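Local coordinates for protein post-proline cleaving enzyme (Rickettsia typhi, PDB 4HVT) that probably cleaves short peptides on the carboxyl side of proline as a serine oligopeptidase of the prolyl oligopeptidase family, at residues I286-D291 / S335-L340; E300-L305 / T328-T333; G568-S573 / K624-L629; A575-P580 / E630-T635. One frame throughout, in Å; residues are numbered along the deposited sequence.

Contact 1: I286-D291 / S335-L340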
loop_
_atom_site.group_PDB
_atom_site.type_symbol
_atom_site.label_atom_id
_atom_site.label_comp_id
_atom_site.label_asym_id
_atom_site.label_seq_id
_atom_site.Cartn_x
_atom_site.Cartn_y
_atom_site.Cartn_z
ATOM N N ILE A 286 -1.439 5.257 -26.908
ATOM C CA ILE A 286 -1.569 6.578 -26.292
ATOM C C ILE A 286 -0.229 7.332 -26.404
ATOM O O ILE A 286 0.846 6.766 -26.134
ATOM C CB ILE A 286 -2.008 6.440 -24.811
ATOM C CG1 ILE A 286 -3.462 6.045 -24.763
ATOM C CG2 ILE A 286 -1.750 7.721 -24.035
ATOM C CD1 ILE A 286 -3.899 5.577 -23.421
ATOM N N ASN A 287 -0.333 8.579 -26.870
ATOM C CA ASN A 287 0.775 9.492 -26.987
ATOM C C ASN A 287 0.739 10.463 -25.790
ATOM O O ASN A 287 0.021 11.495 -25.812
ATOM C CB ASN A 287 0.688 10.252 -28.325
ATOM C CG ASN A 287 1.957 11.057 -28.618
ATOM O OD1 ASN A 287 2.790 11.226 -27.744
ATOM N ND2 ASN A 287 2.129 11.490 -29.874
ATOM N N MET A 288 1.428 10.034 -24.726
ATOM C CA MET A 288 1.660 10.855 -23.538
ATOM C C MET A 288 3.076 10.576 -23.055
ATOM O O MET A 288 3.715 9.576 -23.481
ATOM C CB MET A 288 0.662 10.522 -22.388
ATOM C CG MET A 288 -0.808 10.879 -22.669
ATOM S SD MET A 288 -1.086 12.667 -22.737
ATOM C CE MET A 288 -1.036 12.965 -20.958
ATOM N N PRO A 289 3.624 11.469 -22.234
ATOM C CA PRO A 289 4.949 11.159 -21.674
ATOM C C PRO A 289 4.987 9.757 -21.057
ATOM O O PRO A 289 4.059 9.347 -20.384
ATOM C CB PRO A 289 5.161 12.288 -20.634
ATOM C CG PRO A 289 4.340 13.427 -21.133
ATOM C CD PRO A 289 3.087 12.731 -21.687
ATOM N N SER A 290 6.077 9.014 -21.266
ATOM C CA SER A 290 6.117 7.630 -20.868
ATOM C C SER A 290 6.013 7.387 -19.365
ATOM O O SER A 290 5.569 6.323 -18.966
ATOM C CB SER A 290 7.393 6.963 -21.392
ATOM O OG SER A 290 8.558 7.546 -20.844
ATOM N N ASP A 291 6.336 8.401 -18.544
ATOM C CA ASP A 291 6.235 8.290 -17.084
ATOM C C ASP A 291 5.069 9.083 -16.526
ATOM O O ASP A 291 4.944 9.204 -15.311
ATOM C CB ASP A 291 7.541 8.634 -16.362
ATOM C CG ASP A 291 8.117 10.001 -16.753
ATOM O OD1 ASP A 291 7.594 10.731 -17.630
ATOM O OD2 ASP A 291 9.128 10.375 -16.098
ATOM N N SER A 335 0.905 18.353 -31.858
ATOM C CA SER A 335 0.300 19.341 -32.805
ATOM C C SER A 335 -1.230 19.309 -32.873
ATOM O O SER A 335 -1.858 20.347 -33.020
ATOM C CB SER A 335 0.823 19.143 -34.234
ATOM O OG SER A 335 1.989 19.895 -34.437
ATOM N N ASP A 336 -1.801 18.110 -32.815
ATOM C CA ASP A 336 -3.237 17.935 -32.886
ATOM C C ASP A 336 -3.949 17.950 -31.478
ATOM O O ASP A 336 -5.179 17.859 -31.477
ATOM C CB ASP A 336 -3.575 16.646 -33.696
ATOM C CG ASP A 336 -3.149 16.712 -35.221
ATOM O OD1 ASP A 336 -3.043 17.804 -35.788
ATOM O OD2 ASP A 336 -2.952 15.648 -35.873
ATOM N N LYS A 337 -3.233 18.096 -30.331
ATOM C CA LYS A 337 -3.837 18.073 -28.893
ATOM C C LYS A 337 -4.516 19.330 -28.221
ATOM O O LYS A 337 -4.149 19.819 -27.057
ATOM C CB LYS A 337 -2.850 17.647 -27.851
ATOM C CG LYS A 337 -2.569 16.168 -27.731
ATOM C CD LYS A 337 -1.585 15.970 -26.597
ATOM C CE LYS A 337 -1.706 14.571 -26.066
ATOM N NZ LYS A 337 -1.296 13.544 -27.065
ATOM N N THR A 338 -5.603 19.691 -28.831
ATOM C CA THR A 338 -6.179 20.981 -28.594
ATOM C C THR A 338 -6.821 21.157 -27.214
ATOM O O THR A 338 -7.004 22.285 -26.784
ATOM C CB THR A 338 -7.244 21.261 -29.669
ATOM O OG1 THR A 338 -8.320 20.337 -29.514
ATOM C CG2 THR A 338 -6.670 21.121 -31.096
ATOM N N SER A 339 -7.157 20.078 -26.508
ATOM C CA SER A 339 -7.916 20.185 -25.257
ATOM C C SER A 339 -7.077 20.216 -23.982
ATOM O O SER A 339 -7.655 20.245 -22.870
ATOM C CB SER A 339 -8.938 19.035 -25.119
ATOM O OG SER A 339 -8.280 17.815 -24.960
ATOM N N LEU A 340 -5.761 20.154 -24.068
ATOM C CA LEU A 340 -5.002 19.940 -22.847
ATOM C C LEU A 340 -5.023 21.183 -21.969
ATOM O O LEU A 340 -4.826 22.300 -22.465
ATOM C CB LEU A 340 -3.581 19.484 -23.163
ATOM C CG LEU A 340 -2.754 19.256 -21.911
ATOM C CD1 LEU A 340 -2.022 17.918 -22.068
ATOM C CD2 LEU A 340 -1.806 20.424 -21.658
#

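Contact 2: E300-L305 / T328-T333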
loop_
_atom_site.group_PDB
_atom_site.type_symbol
_atom_site.label_atom_id
_atom_site.label_comp_id
_atom_site.label_asym_id
_atom_site.label_seq_id
_atom_site.Cartn_x
_atom_site.Cartn_y
_atom_site.Cartn_z
ATOM N N GLU A 300 -15.995 12.828 -20.477
ATOM C CA GLU A 300 -15.069 12.310 -21.506
ATOM C C GLU A 300 -13.624 12.816 -21.339
ATOM O O GLU A 300 -12.804 12.605 -22.215
ATOM C CB GLU A 300 -15.612 12.696 -22.906
ATOM C CG GLU A 300 -16.896 11.943 -23.220
ATOM C CD GLU A 300 -17.456 12.188 -24.596
ATOM O OE1 GLU A 300 -16.745 12.772 -25.440
ATOM O OE2 GLU A 300 -18.656 11.806 -24.836
ATOM N N TYR A 301 -13.276 13.396 -20.187
ATOM C CA TYR A 301 -11.947 13.945 -19.937
ATOM C C TYR A 301 -11.151 13.035 -18.989
ATOM O O TYR A 301 -11.775 12.439 -18.101
ATOM C CB TYR A 301 -12.059 15.352 -19.338
ATOM C CG TYR A 301 -12.572 16.329 -20.363
ATOM C CD1 TYR A 301 -13.918 16.351 -20.708
ATOM C CD2 TYR A 301 -11.704 17.143 -21.061
ATOM C CE1 TYR A 301 -14.391 17.171 -21.693
ATOM C CE2 TYR A 301 -12.179 17.982 -22.039
ATOM C CZ TYR A 301 -13.513 17.969 -22.367
ATOM O OH TYR A 301 -13.997 18.762 -23.380
ATOM N N VAL A 302 -9.835 12.983 -19.121
ATOM C CA VAL A 302 -8.951 12.166 -18.338
ATOM C C VAL A 302 -7.880 13.029 -17.713
ATOM O O VAL A 302 -7.524 14.058 -18.266
ATOM C CB VAL A 302 -8.308 11.027 -19.182
ATOM C CG1 VAL A 302 -9.330 9.949 -19.520
ATOM C CG2 VAL A 302 -7.732 11.591 -20.432
ATOM N N PHE A 303 -7.473 12.658 -16.504
ATOM C CA PHE A 303 -6.488 13.394 -15.711
ATOM C C PHE A 303 -5.214 12.630 -15.628
ATOM O O PHE A 303 -5.228 11.455 -15.262
ATOM C CB PHE A 303 -6.999 13.604 -14.293
ATOM C CG PHE A 303 -8.341 14.303 -14.228
ATOM C CD1 PHE A 303 -8.419 15.601 -14.571
ATOM C CD2 PHE A 303 -9.508 13.626 -13.888
ATOM C CE1 PHE A 303 -9.607 16.283 -14.570
ATOM C CE2 PHE A 303 -10.711 14.296 -13.907
ATOM C CZ PHE A 303 -10.765 15.615 -14.295
ATOM N N TRP A 304 -4.072 13.303 -15.863
ATOM C CA TRP A 304 -2.784 12.672 -15.921
ATOM C C TRP A 304 -1.799 13.453 -15.057
ATOM O O TRP A 304 -1.725 14.695 -15.096
ATOM C CB TRP A 304 -2.271 12.592 -17.353
ATOM C CG TRP A 304 -2.993 11.590 -18.188
ATOM C CD1 TRP A 304 -4.276 11.686 -18.638
ATOM C CD2 TRP A 304 -2.504 10.307 -18.660
ATOM N NE1 TRP A 304 -4.639 10.530 -19.329
ATOM C CE2 TRP A 304 -3.555 9.684 -19.371
ATOM C CE3 TRP A 304 -1.266 9.618 -18.528
ATOM C CZ2 TRP A 304 -3.408 8.428 -19.982
ATOM C CZ3 TRP A 304 -1.137 8.384 -19.125
ATOM C CH2 TRP A 304 -2.192 7.809 -19.875
ATOM N N LEU A 305 -1.071 12.700 -14.247
ATOM C CA LEU A 305 0.003 13.224 -13.411
ATOM C C LEU A 305 1.331 13.109 -14.140
ATOM O O LEU A 305 1.607 12.071 -14.722
ATOM C CB LEU A 305 0.101 12.422 -12.108
ATOM C CG LEU A 305 1.216 12.746 -11.109
ATOM C CD1 LEU A 305 1.017 14.164 -10.605
ATOM C CD2 LEU A 305 1.248 11.727 -9.994
ATOM N N THR A 328 -9.973 11.620 -26.539
ATOM C CA THR A 328 -9.610 11.494 -27.973
ATOM C C THR A 328 -8.236 12.120 -28.234
ATOM O O THR A 328 -7.514 11.650 -29.111
ATOM C CB THR A 328 -10.622 12.107 -28.932
ATOM O OG1 THR A 328 -10.775 13.507 -28.648
ATOM C CG2 THR A 328 -11.928 11.351 -28.796
ATOM N N ASP A 329 -7.859 13.130 -27.471
ATOM C CA ASP A 329 -6.556 13.763 -27.640
ATOM C C ASP A 329 -5.427 12.864 -27.148
ATOM O O ASP A 329 -4.274 13.101 -27.499
ATOM C CB ASP A 329 -6.459 15.119 -26.958
ATOM C CG ASP A 329 -7.027 16.262 -27.787
ATOM O OD1 ASP A 329 -7.287 16.102 -28.998
ATOM O OD2 ASP A 329 -7.176 17.324 -27.194
ATOM N N LEU A 330 -5.727 11.805 -26.410
ATOM C CA LEU A 330 -4.679 10.840 -26.045
ATOM C C LEU A 330 -4.013 10.187 -27.228
ATOM O O LEU A 330 -2.861 9.811 -27.135
ATOM C CB LEU A 330 -5.230 9.728 -25.190
ATOM C CG LEU A 330 -5.657 10.100 -23.780
ATOM C CD1 LEU A 330 -6.405 8.964 -23.097
ATOM C CD2 LEU A 330 -4.479 10.523 -22.941
ATOM N N LEU A 331 -4.752 10.063 -28.312
ATOM C CA LEU A 331 -4.270 9.369 -29.536
ATOM C C LEU A 331 -3.587 10.275 -30.524
ATOM O O LEU A 331 -3.128 9.789 -31.598
ATOM C CB LEU A 331 -5.477 8.631 -30.145
ATOM C CG LEU A 331 -6.150 7.626 -29.198
ATOM C CD1 LEU A 331 -7.276 6.863 -29.907
ATOM C CD2 LEU A 331 -5.114 6.682 -28.613
ATOM N N LYS A 332 -3.512 11.565 -30.234
ATOM C CA LYS A 332 -3.102 12.572 -31.200
ATOM C C LYS A 332 -1.687 13.031 -30.930
ATOM O O LYS A 332 -1.167 12.940 -29.791
ATOM C CB LYS A 332 -4.045 13.796 -31.166
ATOM C CG LYS A 332 -5.483 13.454 -31.468
ATOM C CD LYS A 332 -6.292 14.673 -31.882
ATOM C CE LYS A 332 -7.749 14.286 -32.142
ATOM N NZ LYS A 332 -8.413 15.245 -33.059
ATOM N N THR A 333 -1.048 13.544 -31.996
ATOM C CA THR A 333 0.254 14.187 -31.813
ATOM C C THR A 333 0.078 15.447 -30.986
ATOM O O THR A 333 -1.040 15.986 -30.883
ATOM C CB THR A 333 0.887 14.611 -33.145
ATOM O OG1 THR A 333 -0.021 15.481 -33.854
ATOM C CG2 THR A 333 1.193 13.374 -33.984
#

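Contact 3: G568-S573 / K624-L629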
loop_
_atom_site.group_PDB
_atom_site.type_symbol
_atom_site.label_atom_id
_atom_site.label_comp_id
_atom_site.label_asym_id
_atom_site.label_seq_id
_atom_site.Cartn_x
_atom_site.Cartn_y
_atom_site.Cartn_z
ATOM N N GLY A 568 11.210 -0.274 3.695
ATOM C CA GLY A 568 11.537 0.245 5.025
ATOM C C GLY A 568 12.341 -0.770 5.819
ATOM O O GLY A 568 13.036 -0.408 6.748
ATOM N N GLY A 569 12.233 -2.049 5.460
ATOM C CA GLY A 569 13.074 -3.086 6.018
ATOM C C GLY A 569 14.524 -2.954 5.616
ATOM O O GLY A 569 15.386 -3.168 6.444
ATOM N N LEU A 570 14.795 -2.546 4.363
ATOM C CA LEU A 570 16.165 -2.120 3.954
ATOM C C LEU A 570 16.683 -0.927 4.733
ATOM O O LEU A 570 17.785 -0.937 5.281
ATOM C CB LEU A 570 16.229 -1.854 2.432
ATOM C CG LEU A 570 17.512 -1.336 1.858
ATOM C CD1 LEU A 570 18.656 -2.303 2.134
ATOM C CD2 LEU A 570 17.402 -0.979 0.379
ATOM N N LEU A 571 15.836 0.098 4.826
ATOM C CA LEU A 571 16.142 1.304 5.555
ATOM C C LEU A 571 16.687 0.960 6.950
ATOM O O LEU A 571 17.732 1.412 7.328
ATOM C CB LEU A 571 14.928 2.181 5.668
ATOM C CG LEU A 571 15.050 3.365 6.655
ATOM C CD1 LEU A 571 16.129 4.331 6.206
ATOM C CD2 LEU A 571 13.711 4.054 6.797
ATOM N N VAL A 572 15.951 0.152 7.697
ATOM C CA VAL A 572 16.291 -0.039 9.096
ATOM C C VAL A 572 17.444 -1.033 9.300
ATOM O O VAL A 572 18.152 -0.926 10.266
ATOM C CB VAL A 572 15.085 -0.391 10.009
ATOM C CG1 VAL A 572 14.049 0.703 10.046
ATOM C CG2 VAL A 572 14.510 -1.759 9.726
ATOM N N SER A 573 17.629 -1.981 8.384
ATOM C CA SER A 573 18.789 -2.827 8.403
ATOM C C SER A 573 20.057 -2.093 7.988
ATOM O O SER A 573 21.129 -2.406 8.519
ATOM C CB SER A 573 18.574 -4.086 7.606
ATOM O OG SER A 573 18.295 -3.836 6.234
ATOM N N LYS A 624 27.021 -1.971 -2.629
ATOM C CA LYS A 624 27.840 -2.603 -1.609
ATOM C C LYS A 624 28.252 -1.672 -0.486
ATOM O O LYS A 624 28.561 -2.168 0.548
ATOM C CB LYS A 624 29.121 -3.222 -2.237
ATOM C CG LYS A 624 28.807 -4.479 -3.040
ATOM C CD LYS A 624 29.957 -4.946 -3.939
ATOM C CE LYS A 624 31.141 -5.415 -3.164
ATOM N NZ LYS A 624 32.195 -5.935 -4.085
ATOM N N LYS A 625 28.297 -0.359 -0.679
ATOM C CA LYS A 625 28.638 0.532 0.415
ATOM C C LYS A 625 27.601 0.498 1.558
ATOM O O LYS A 625 27.947 0.778 2.735
ATOM C CB LYS A 625 28.828 1.971 -0.038
ATOM C CG LYS A 625 30.019 2.204 -0.936
ATOM C CD LYS A 625 30.009 3.640 -1.423
ATOM C CE LYS A 625 30.858 3.820 -2.680
ATOM N NZ LYS A 625 30.644 5.216 -3.187
ATOM N N TYR A 626 26.350 0.182 1.225
ATOM C CA TYR A 626 25.299 0.178 2.222
ATOM C C TYR A 626 24.673 -1.153 2.479
ATOM O O TYR A 626 24.048 -1.319 3.563
ATOM C CB TYR A 626 24.208 1.213 1.944
ATOM C CG TYR A 626 23.305 0.919 0.760
ATOM C CD1 TYR A 626 22.314 -0.032 0.854
ATOM C CD2 TYR A 626 23.425 1.635 -0.432
ATOM C CE1 TYR A 626 21.462 -0.296 -0.212
ATOM C CE2 TYR A 626 22.578 1.366 -1.508
ATOM C CZ TYR A 626 21.574 0.437 -1.378
ATOM O OH TYR A 626 20.753 0.218 -2.485
ATOM N N ALA A 627 24.794 -2.096 1.540
ATOM C CA ALA A 627 24.056 -3.346 1.638
ATOM C C ALA A 627 24.359 -3.990 3.004
ATOM O O ALA A 627 25.509 -4.204 3.301
ATOM C CB ALA A 627 24.427 -4.274 0.488
ATOM N N PRO A 628 23.322 -4.276 3.821
ATOM C CA PRO A 628 23.643 -4.743 5.207
ATOM C C PRO A 628 24.479 -6.003 5.247
ATOM O O PRO A 628 25.396 -6.107 6.095
ATOM C CB PRO A 628 22.252 -4.956 5.851
ATOM C CG PRO A 628 21.343 -4.135 5.043
ATOM C CD PRO A 628 21.895 -4.042 3.619
ATOM N N LEU A 629 24.271 -6.941 4.321
ATOM C CA LEU A 629 25.024 -8.237 4.402
ATOM C C LEU A 629 26.468 -8.059 4.032
ATOM O O LEU A 629 27.322 -8.935 4.374
ATOM C CB LEU A 629 24.406 -9.312 3.500
ATOM C CG LEU A 629 22.953 -9.707 3.798
ATOM C CD1 LEU A 629 22.474 -10.665 2.711
ATOM C CD2 LEU A 629 22.856 -10.371 5.150
#

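Contact 4: A575-P580 / E630-T635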
loop_
_atom_site.group_PDB
_atom_site.type_symbol
_atom_site.label_atom_id
_atom_site.label_comp_id
_atom_site.label_asym_id
_atom_site.label_seq_id
_atom_site.Cartn_x
_atom_site.Cartn_y
_atom_site.Cartn_z
ATOM N N ALA A 575 20.325 1.216 8.623
ATOM C CA ALA A 575 20.493 2.118 9.745
ATOM C C ALA A 575 21.274 1.420 10.856
ATOM O O ALA A 575 22.197 1.977 11.463
ATOM C CB ALA A 575 19.152 2.623 10.259
ATOM N N MET A 576 20.893 0.183 11.164
ATOM C CA MET A 576 21.428 -0.464 12.346
ATOM C C MET A 576 22.830 -0.981 12.070
ATOM O O MET A 576 23.624 -1.148 13.006
ATOM C CB MET A 576 20.528 -1.621 12.790
ATOM C CG MET A 576 20.538 -2.863 11.921
ATOM S SD MET A 576 19.544 -4.265 12.503
ATOM C CE MET A 576 20.678 -4.993 13.589
ATOM N N THR A 577 23.143 -1.220 10.796
ATOM C CA THR A 577 24.487 -1.633 10.460
ATOM C C THR A 577 25.452 -0.427 10.249
ATOM O O THR A 577 26.613 -0.525 10.574
ATOM C CB THR A 577 24.544 -2.626 9.264
ATOM O OG1 THR A 577 23.902 -2.060 8.111
ATOM C CG2 THR A 577 23.847 -3.982 9.630
ATOM N N GLN A 578 25.014 0.695 9.695
ATOM C CA GLN A 578 25.877 1.904 9.624
ATOM C C GLN A 578 26.042 2.676 10.888
ATOM O O GLN A 578 27.130 3.259 11.159
ATOM C CB GLN A 578 25.308 2.857 8.576
ATOM C CG GLN A 578 25.507 2.383 7.218
ATOM C CD GLN A 578 25.118 3.402 6.168
ATOM O OE1 GLN A 578 24.512 4.410 6.464
ATOM N NE2 GLN A 578 25.511 3.151 4.951
ATOM N N ARG A 579 24.986 2.708 11.697
ATOM C CA ARG A 579 24.951 3.559 12.865
ATOM C C ARG A 579 24.398 2.831 14.110
ATOM O O ARG A 579 23.422 3.287 14.766
ATOM C CB ARG A 579 24.173 4.831 12.540
ATOM C CG ARG A 579 24.753 5.701 11.445
ATOM C CD ARG A 579 26.075 6.371 11.827
ATOM N NE ARG A 579 25.979 7.271 12.949
ATOM C CZ ARG A 579 25.544 8.529 12.913
ATOM N NH1 ARG A 579 25.108 9.085 11.770
ATOM N NH2 ARG A 579 25.497 9.217 14.060
ATOM N N PRO A 580 25.002 1.685 14.449
ATOM C CA PRO A 580 24.438 0.861 15.503
ATOM C C PRO A 580 24.302 1.619 16.847
ATOM O O PRO A 580 23.363 1.372 17.644
ATOM C CB PRO A 580 25.436 -0.282 15.620
ATOM C CG PRO A 580 26.732 0.207 14.994
ATOM C CD PRO A 580 26.249 1.102 13.880
ATOM N N GLU A 630 26.787 -6.930 3.394
ATOM C CA GLU A 630 28.172 -6.566 3.042
ATOM C C GLU A 630 28.869 -5.691 4.097
ATOM O O GLU A 630 30.060 -5.362 3.959
ATOM C CB GLU A 630 28.225 -5.813 1.726
ATOM C CG GLU A 630 27.814 -6.637 0.525
ATOM C CD GLU A 630 28.794 -7.770 0.210
ATOM O OE1 GLU A 630 29.988 -7.494 -0.086
ATOM O OE2 GLU A 630 28.386 -8.948 0.273
ATOM N N ASN A 631 28.172 -5.333 5.165
ATOM C CA ASN A 631 28.706 -4.352 6.116
ATOM C C ASN A 631 28.378 -4.833 7.524
ATOM O O ASN A 631 27.980 -4.080 8.367
ATOM C CB ASN A 631 28.168 -2.938 5.844
ATOM C CG ASN A 631 28.712 -2.363 4.538
ATOM O OD1 ASN A 631 29.844 -1.837 4.495
ATOM N ND2 ASN A 631 27.971 -2.555 3.458
ATOM N N LEU A 632 28.546 -6.124 7.753
ATOM C CA LEU A 632 28.336 -6.722 9.074
ATOM C C LEU A 632 29.645 -7.242 9.673
ATOM O O LEU A 632 30.387 -7.956 9.040
ATOM C CB LEU A 632 27.411 -7.907 8.985
ATOM C CG LEU A 632 25.907 -7.785 9.014
ATOM C CD1 LEU A 632 25.345 -9.176 8.815
ATOM C CD2 LEU A 632 25.334 -7.206 10.266
ATOM N N SER A 633 29.872 -6.972 10.945
ATOM C CA SER A 633 31.088 -7.458 11.604
ATOM C C SER A 633 30.686 -8.350 12.758
ATOM O O SER A 633 29.842 -7.955 13.554
ATOM C CB SER A 633 31.888 -6.250 12.115
ATOM O OG SER A 633 32.925 -6.624 12.999
ATOM N N LEU A 634 31.305 -9.525 12.878
ATOM C CA LEU A 634 31.019 -10.448 14.014
ATOM C C LEU A 634 31.220 -9.876 15.416
ATOM O O LEU A 634 30.558 -10.304 16.359
ATOM C CB LEU A 634 31.866 -11.723 13.911
ATOM N N THR A 635 32.164 -8.953 15.565
ATOM C CA THR A 635 32.561 -8.451 16.879
ATOM C C THR A 635 31.895 -7.142 17.241
ATOM O O THR A 635 32.220 -6.509 18.231
ATOM C CB THR A 635 34.080 -8.280 16.935
ATOM O OG1 THR A 635 34.454 -7.204 16.076
ATOM C CG2 THR A 635 34.814 -9.580 16.506
HETATM O O HOH W 1 28.602 -2.719 10.619
#

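Contact 1: I286-D291 / S335-L340
The ammonium group of Lys337 reaches across to the backbone of Asn287 and makes the one hydrogen bond of this contact, NZ to Asn287 O at 2.7 Å. The donor lies in the carbonyl plane, with a C=O...N angle of 154°. Lys337 runs nearly extended as far as CE and then turns at its last torsion (chi4 65°), which swings NZ onto the carbonyl. The same nitrogen also bonds to the backbone oxygens of Asp329 and Lys332, so three backbone carbonyls surround the ammonium group of this buried lysine and may offset its charge.

Segment 286-291 links the last strand of one blade of the N-terminal beta-propeller, 282-285, to the first strand of the next, 293-298. Segment 335-340 lies in a loop of that second blade and leads through a type I turn, Lys337 to Leu340, into one of its two outer strands, 341-344.

The remaining contacts are van der Waals. Met288, bent at chi2 and chi3, lays its sulfur against the lysine's aliphatic end, SD to Lys337 CE 3.9 Å, the two chains meeting at a slant. Asn287 adds a looser approach from its CB to Lys337 NZ at 4.0 Å. Lys337 also touches Phe312 and Leu325.

Contact 2: E300-L305 / T328-T333
Leu330 is the side chain to follow, since it meets both Val302 and Trp304 on strand 301-305. Its CB points toward that strand, and CG lies anti to the carbonyl carbon (chi1 -69°), a setting that sends the two methyls forward to the strand while CB and CG themselves make no close approach to it. At the tip the branches part. CD1 goes to Val302, meeting CG2 at 4.0 Å. CD2 goes to the indole of Trp304, where it lies 3.6 Å from NE1 and 3.8 Å from CZ2, approaching the ring at a slant.

The receiving pair is two residues apart on the strand, so both side chains come off the same side of the sheet. Val302 CG2, the methyl that meets Leu330, also sits at the edge of the indole and in its plane; valine and tryptophan thus make one apolar surface for the leucine. Trp304 NE1 is buried here and has no hydrogen-bond partner in the model, its nearest neighbour from the loop being the methyl CD2.

Two backbone bonds within the loop, Leu331 N to Thr328 O at 3.3 Å and Lys332 N to Asp329 O at 3.2 Å, contribute to its turn. Leu294, Leu325 and Met288 add further apolar contacts around the three residues. This is a connection between strands 322-326 and 341-344 folding back over one face of its own four-stranded antiparallel sheet, a blade of the beta-propeller found in the prolyl oligopeptidase family.

Contact 3: G568-S573 / K624-L629
Ser573 OG, which touches the ring of Pro628, lies within hydrogen-bonding distance of two carbonyls of its own helix: Gly569 O at 3.0 Å and Leu570 O at 3.1 Å. With chi1 at 61° the hydroxyl sits between the backbone N and the carbonyl carbon, and from there it can reach back to the preceding turn. Across the contact the same oxygen meets Pro628 CG at 3.3 Å, and the serine's CB stands 3.8 Å from that carbon, so the proline's apolar edge is laid directly against a hydroxyl that faces its own helix carbonyls. This is where the backbones come closest, with the CA atoms of Ser573 and Pro628 6.1 Å apart.

The helix is 567-578, which in the alpha/beta-hydrolase fold follows the nucleophile elbow; Gly568 fits the last glycine of a GxSxG pattern in which Ser566 is the probable nucleophile. Packed against it is the chain leaving helix 617-626.

One turn earlier, Leu570 completes the apolar contact. Its CG is anti to the backbone N (chi1 176°), carrying the two methyls outward to the other segment. CD1 approaches Pro628 CD at 4.0 Å, and CD2 meets Tyr626 CE1 at 4.2 Å; the leucine runs at about a right angle to both partners. The Tyr626 ring also meets Phe539 edge-to-face, while Val574 of helix 567-578 touches both Tyr626 and Pro628.

Contact 4: A575-P580 / E630-T635
Thr577 and Leu632 make the closest direct contact between 575-580 and 630-635: Thr577 CG2 meets Leu632 CD2 at 3.6 Å, methyl on methyl, with the two side chains slanting past one another. The threonine methyl owes its place to a chi1 of 56°, which sets CG2 anti to the carbonyl carbon and leaves OG1 facing back along the helix, where Ser573 O is its main partner and Val574 O is also near. Thr577 therefore offers carbon to the loop and spends its hydroxyl on its own helix. Its CB also lies 3.8 Å from Asn631 O. Beyond the pair, Leu632 continues onto Val663 and Leu664 of helix 655-664.

The polar link is indirect. One water donates to both backbones, to Thr577 O at 3.0 Å and to Asn631 O at 2.7 Å, bridging the last turn of the helix to the loop where no direct hydrogen bond joins them. The side-chain amide of Asn631 turns elsewhere, its ND2 bonding to the carbonyl oxygens of Lys624 and Ala627.

The helix is near its end here: Arg579 N still bonds to Ala575 O at 2.9 Å, but Arg579 itself has left helical geometry. Helix 567-578 is the crossover between the adjacent parallel strands 560-565 and 585-589 of the alpha/beta-hydrolase sheet, and the loop leads into the next parallel strand, 640-646.

Contacts 1 and 2 meet on one propeller blade, contact 1 bringing in the linker from the blade before it; their centres are 6 Å apart, and contact 2 is nested along the chain inside the loop that contact 1 closes. They join directly: Asn287 N probably bonds to Leu330 O at 2.8 Å, and Ser339 OG to Asp329 OD2. Contacts 3 and 4 lie in the hydrolase domain, 9 Å between centres, and share helix 567-578; Gln578 NE2 also packs near Tyr626 CB. The two pairs are far apart, about 40 Å between the centres of contacts 1 and 3. Contact 3 begins two residues after Ser566, the probable nucleophile of a triad with His682 and Asp649.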